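Side-chain contacts in arginine kinase (Anthopleura japonica, PDB 4RF6), which catalyses the reversible transfer of a phosphoryl group from ATP to L-arginine, giving phospho-L-arginine and ADP, within a single chain built of two tandem kinase repeats: residues E393-D396 with S397-K401; L436-P439 with L440-I444. All coordinates share one frame; numbering follows the deposited sequence.

Contact 1. Residues E393-D396 with S397-K401; sequences ELFD and SLKDK
Phe395 and Lys399 meet one turn apart, the lysine's aliphatic chain lying across the ring. CB of Lys399 stands almost over the centre of the Phe395 ring, 4.1 Å from its centroid and 12° off the normal, a CH-pi contact, and CD reaches to 3.5 Å from CE2 nearer the rim. With its CG between the backbone N and the carbonyl carbon (chi1 65°), the lysine lays both CB and CD against the Phe395 ring. On the buried side, Leu398 sends CD1 to within 3.6 Å of CD2 of Leu394, and Phe395 and Leu398 both pack on Leu409 of helix 409-418. All this belongs to the short helix 392-398, in the small N-terminal domain of the second phosphagen kinase repeat; a type I beta turn from Leu398 to Lys401 follows the helical residues. The backbone bonding changes accordingly: Phe395 O accepts from Lys399 N at 2.8 Å and also from Leu398 N, whose donor lies well above the carbonyl plane, while the bond from Leu398 N to Leu394 O is weak. Ser397 is exposed, but its hydroxyl stays close to the backbone: OG lies 2.8 Å from Leu394 O with Glu393 O also within reach, so its proton has two possible acceptors. The solvent side is looser between Asp396 and Lys399. The two run alongside each other, yet OD2 of Asp396 approaches the methylene CE at 3.4 Å while NZ stays 4.8 Å from that same OD2. The ammonium group instead makes a weak hydrogen bond to Ser371 O and a long salt bridge to Asp400.

Contact 2. Residues L436-P439 with L440-I444; sequences LFAP and LFDKI
The first turn of helix 438-448, in the N-terminal domain of the second kinase repeat, begins at Phe437, whose carbonyl receives two backbone N-H groups. Phe437 occupies the N-cap position, immediately after the short helix 433-436, and its O takes a nearly straight bond from Phe441 N (3.0 Å, 174° at the hydrogen) and a more bent one from Leu440 N, which stands above the carbonyl plane. The same two phenylalanines also meet through their side chains: CD1 of Phe441 comes to 3.7 Å from CB of Phe437, and the edge of the Phe441 ring passes beside the Phe437 backbone, with the carbonyl carbon in its plane. The Phe441 ring also meets that of Tyr434, while both phenylalanines pack on Cys412 of helix 409-418. Leu440 turns to the interior too, touching Ile413 and Tyr389. One step along, Asp442 N donates to Ala438 O at 2.8 Å. The carboxylate of Asp442 lies next to the Ala438 methyl, OD1 being 3.7 Å from CB. Lys443 is extended until its last torsion, where a bend (chi4 65°) brings NZ back to 2.8 Å from Pro439 O, in the carbonyl plane on a lone pair, with CD at 3.4 Å from that oxygen. A lysine ammonium thus takes a main-chain oxygen that the Lys443 backbone N-H does not engage, and its positive charge probably polarises the Pro439 carbonyl.

Overall arrangement
Contacts 1 and 2 follow one another along the chain, both within the N-terminal domain of the second phosphagen kinase repeat, and their centres lie about 12 Å apart. The first belongs to helix 392-398 and the turn after it, the second to the start of helix 438-448; helix 409-418 comes between them in sequence and takes side chains from both. They also pack directly on each other: Leu394 CD1 lies 3.7 Å from Pro439 O, and Lys401 O lies 3.6 Å from Phe437 CZ. The end of one helix and the start of another thus pack together and against helix 409-418 within this helical domain. This is structural packing, away from the substrate and ATP sites inferred for the first repeat.

Contact 1. Residues E393-D396 with S397-K401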
loop_
_atom_site.group_PDB
_atom_site.type_symbol
_atom_site.label_atom_id
_atom_site.label_comp_id
_atom_site.label_asym_id
_atom_site.label_seq_id
_atom_site.Cartn_x
_atom_site.Cartn_y
_atom_site.Cartn_z
ATOM N N GLU A 393 8.217 -13.829 -35.113
ATOM C CA GLU A 393 9.250 -12.961 -35.674
ATOM C C GLU A 393 9.172 -11.576 -35.049
ATOM O O GLU A 393 10.190 -10.990 -34.666
ATOM C CB GLU A 393 9.105 -12.830 -37.192
ATOM C CG GLU A 393 8.972 -14.145 -37.938
ATOM C CD GLU A 393 7.557 -14.692 -37.912
ATOM O OE1 GLU A 393 7.398 -15.924 -37.814
ATOM O OE2 GLU A 393 6.606 -13.888 -37.991
ATOM N N LEU A 394 7.952 -11.055 -34.956
ATOM C CA LEU A 394 7.708 -9.765 -34.324
ATOM C C LEU A 394 8.145 -9.832 -32.862
ATOM O O LEU A 394 8.800 -8.918 -32.356
ATOM C CB LEU A 394 6.222 -9.399 -34.434
ATOM C CG LEU A 394 5.742 -7.982 -34.125
ATOM C CD1 LEU A 394 4.485 -7.681 -34.918
ATOM C CD2 LEU A 394 5.451 -7.806 -32.654
ATOM N N PHE A 395 7.780 -10.924 -32.192
ATOM C CA PHE A 395 8.182 -11.153 -30.812
ATOM C C PHE A 395 9.702 -11.123 -30.677
ATOM O O PHE A 395 10.243 -10.472 -29.781
ATOM C CB PHE A 395 7.643 -12.495 -30.312
ATOM C CG PHE A 395 8.051 -12.823 -28.898
ATOM C CD1 PHE A 395 7.470 -12.164 -27.820
ATOM C CD2 PHE A 395 9.009 -13.797 -28.646
ATOM C CE1 PHE A 395 7.842 -12.464 -26.518
ATOM C CE2 PHE A 395 9.385 -14.103 -27.348
ATOM C CZ PHE A 395 8.800 -13.438 -26.281
ATOM N N ASP A 396 10.386 -11.823 -31.578
ATOM C CA ASP A 396 11.841 -11.887 -31.542
ATOM C C ASP A 396 12.502 -10.525 -31.779
ATOM O O ASP A 396 13.499 -10.193 -31.133
ATOM C CB ASP A 396 12.369 -12.920 -32.541
ATOM C CG ASP A 396 12.196 -14.345 -32.055
ATOM O OD1 ASP A 396 12.150 -15.260 -32.908
ATOM O OD2 ASP A 396 12.104 -14.549 -30.825
ATOM N N SER A 397 11.940 -9.737 -32.692
ATOM C CA SER A 397 12.509 -8.431 -33.019
ATOM C C SER A 397 12.339 -7.407 -31.893
ATOM O O SER A 397 13.062 -6.407 -31.846
ATOM C CB SER A 397 11.931 -7.891 -34.337
ATOM O OG SER A 397 10.511 -7.856 -34.312
ATOM N N LEU A 398 11.404 -7.663 -30.979
ATOM C CA LEU A 398 11.071 -6.687 -29.934
ATOM C C LEU A 398 11.355 -7.134 -28.492
ATOM O O LEU A 398 11.493 -6.293 -27.603
ATOM C CB LEU A 398 9.598 -6.267 -30.053
ATOM C CG LEU A 398 9.176 -5.583 -31.360
ATOM C CD1 LEU A 398 7.681 -5.318 -31.380
ATOM C CD2 LEU A 398 9.945 -4.282 -31.559
ATOM N N LYS A 399 11.447 -8.442 -28.260
ATOM C CA LYS A 399 11.467 -8.988 -26.897
ATOM C C LYS A 399 12.589 -8.470 -25.985
ATOM O O LYS A 399 12.504 -8.588 -24.760
ATOM C CB LYS A 399 11.469 -10.523 -26.925
ATOM C CG LYS A 399 12.720 -11.146 -27.537
ATOM C CD LYS A 399 12.495 -12.609 -27.897
ATOM C CE LYS A 399 13.811 -13.342 -28.114
ATOM N NZ LYS A 399 14.528 -13.577 -26.823
ATOM N N ASP A 400 13.629 -7.889 -26.573
ATOM C CA ASP A 400 14.794 -7.468 -25.801
ATOM C C ASP A 400 14.869 -5.953 -25.627
ATOM O O ASP A 400 15.643 -5.443 -24.809
ATOM C CB ASP A 400 16.068 -7.992 -26.460
ATOM C CG ASP A 400 16.150 -9.507 -26.449
ATOM O OD1 ASP A 400 15.794 -10.112 -25.418
ATOM O OD2 ASP A 400 16.568 -10.086 -27.477
ATOM N N LYS A 401 14.060 -5.237 -26.399
ATOM C CA LYS A 401 14.018 -3.780 -26.320
ATOM C C LYS A 401 13.238 -3.332 -25.087
ATOM O O LYS A 401 12.263 -3.974 -24.691
ATOM C CB LYS A 401 13.362 -3.194 -27.571
ATOM C CG LYS A 401 14.037 -3.582 -28.877
ATOM C CD LYS A 401 13.294 -2.973 -30.054
ATOM C CE LYS A 401 14.157 -2.970 -31.309
ATOM N NZ LYS A 401 13.629 -2.023 -32.340
#

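Contact 2. Residues L436-P439 with L440-I444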
loop_
_atom_site.group_PDB
_atom_site.type_symbol
_atom_site.label_atom_id
_atom_site.label_comp_id
_atom_site.label_asym_id
_atom_site.label_seq_id
_atom_site.Cartn_x
_atom_site.Cartn_y
_atom_site.Cartn_z
ATOM N N LEU A 436 8.074 2.429 -29.404
ATOM C CA LEU A 436 9.079 1.373 -29.379
ATOM C C LEU A 436 8.487 0.030 -29.778
ATOM O O LEU A 436 9.138 -0.759 -30.462
ATOM C CB LEU A 436 9.736 1.278 -27.998
ATOM C CG LEU A 436 10.861 0.255 -27.835
ATOM C CD1 LEU A 436 11.883 0.415 -28.940
ATOM C CD2 LEU A 436 11.537 0.408 -26.481
ATOM N N PHE A 437 7.246 -0.228 -29.373
ATOM C CA PHE A 437 6.594 -1.477 -29.750
ATOM C C PHE A 437 5.481 -1.234 -30.774
ATOM O O PHE A 437 4.525 -2.000 -30.864
ATOM C CB PHE A 437 6.070 -2.207 -28.508
ATOM C CG PHE A 437 7.103 -2.363 -27.420
ATOM C CD1 PHE A 437 8.264 -3.091 -27.650
ATOM C CD2 PHE A 437 6.915 -1.781 -26.170
ATOM C CE1 PHE A 437 9.226 -3.236 -26.652
ATOM C CE2 PHE A 437 7.864 -1.917 -25.168
ATOM C CZ PHE A 437 9.026 -2.645 -25.408
ATOM N N ALA A 438 5.635 -0.171 -31.559
ATOM C CA ALA A 438 4.690 0.170 -32.628
ATOM C C ALA A 438 4.291 -0.977 -33.567
ATOM O O ALA A 438 3.110 -1.081 -33.917
ATOM C CB ALA A 438 5.185 1.382 -33.440
ATOM N N PRO A 439 5.258 -1.827 -33.997
ATOM C CA PRO A 439 4.845 -2.929 -34.873
ATOM C C PRO A 439 3.716 -3.769 -34.282
ATOM O O PRO A 439 2.954 -4.368 -35.047
ATOM C CB PRO A 439 6.122 -3.759 -35.008
ATOM C CG PRO A 439 7.205 -2.748 -34.935
ATOM C CD PRO A 439 6.730 -1.753 -33.893
ATOM N N LEU A 440 3.593 -3.798 -32.955
ATOM C CA LEU A 440 2.458 -4.467 -32.322
ATOM C C LEU A 440 1.303 -3.505 -32.035
ATOM O O LEU A 440 0.150 -3.786 -32.381
ATOM C CB LEU A 440 2.872 -5.165 -31.021
ATOM C CG LEU A 440 1.684 -5.848 -30.334
ATOM C CD1 LEU A 440 1.129 -6.921 -31.250
ATOM C CD2 LEU A 440 2.028 -6.434 -28.969
ATOM N N PHE A 441 1.615 -2.381 -31.389
ATOM C CA PHE A 441 0.591 -1.424 -30.973
ATOM C C PHE A 441 -0.180 -0.797 -32.141
ATOM O O PHE A 441 -1.391 -0.590 -32.034
ATOM C CB PHE A 441 1.196 -0.323 -30.089
ATOM C CG PHE A 441 1.328 -0.706 -28.635
ATOM C CD1 PHE A 441 2.495 -1.293 -28.159
ATOM C CD2 PHE A 441 0.286 -0.461 -27.741
ATOM C CE1 PHE A 441 2.624 -1.645 -26.826
ATOM C CE2 PHE A 441 0.403 -0.805 -26.407
ATOM C CZ PHE A 441 1.579 -1.399 -25.946
ATOM N N ASP A 442 0.504 -0.492 -33.246
ATOM C CA ASP A 442 -0.170 0.112 -34.404
ATOM C C ASP A 442 -1.297 -0.781 -34.898
ATOM O O ASP A 442 -2.391 -0.311 -35.211
ATOM C CB ASP A 442 0.804 0.341 -35.559
ATOM C CG ASP A 442 1.790 1.449 -35.288
ATOM O OD1 ASP A 442 1.666 2.117 -34.241
ATOM O OD2 ASP A 442 2.683 1.654 -36.140
ATOM N N LYS A 443 -1.011 -2.077 -34.973
ATOM C CA LYS A 443 -1.974 -3.053 -35.471
ATOM C C LYS A 443 -3.183 -3.193 -34.547
ATOM O O LYS A 443 -4.314 -3.353 -35.009
ATOM C CB LYS A 443 -1.298 -4.414 -35.676
ATOM C CG LYS A 443 -0.330 -4.438 -36.855
ATOM C CD LYS A 443 0.464 -5.741 -36.926
ATOM C CE LYS A 443 1.521 -5.691 -38.037
ATOM N NZ LYS A 443 2.582 -4.665 -37.777
ATOM N N ILE A 444 -2.946 -3.138 -33.241
ATOM C CA ILE A 444 -4.044 -3.241 -32.275
ATOM C C ILE A 444 -4.877 -1.961 -32.238
ATOM O O ILE A 444 -6.108 -2.019 -32.188
ATOM C CB ILE A 444 -3.535 -3.616 -30.872
ATOM C CG1 ILE A 444 -3.166 -5.095 -30.839
ATOM C CG2 ILE A 444 -4.590 -3.359 -29.816
ATOM C CD1 ILE A 444 -1.951 -5.378 -30.020
#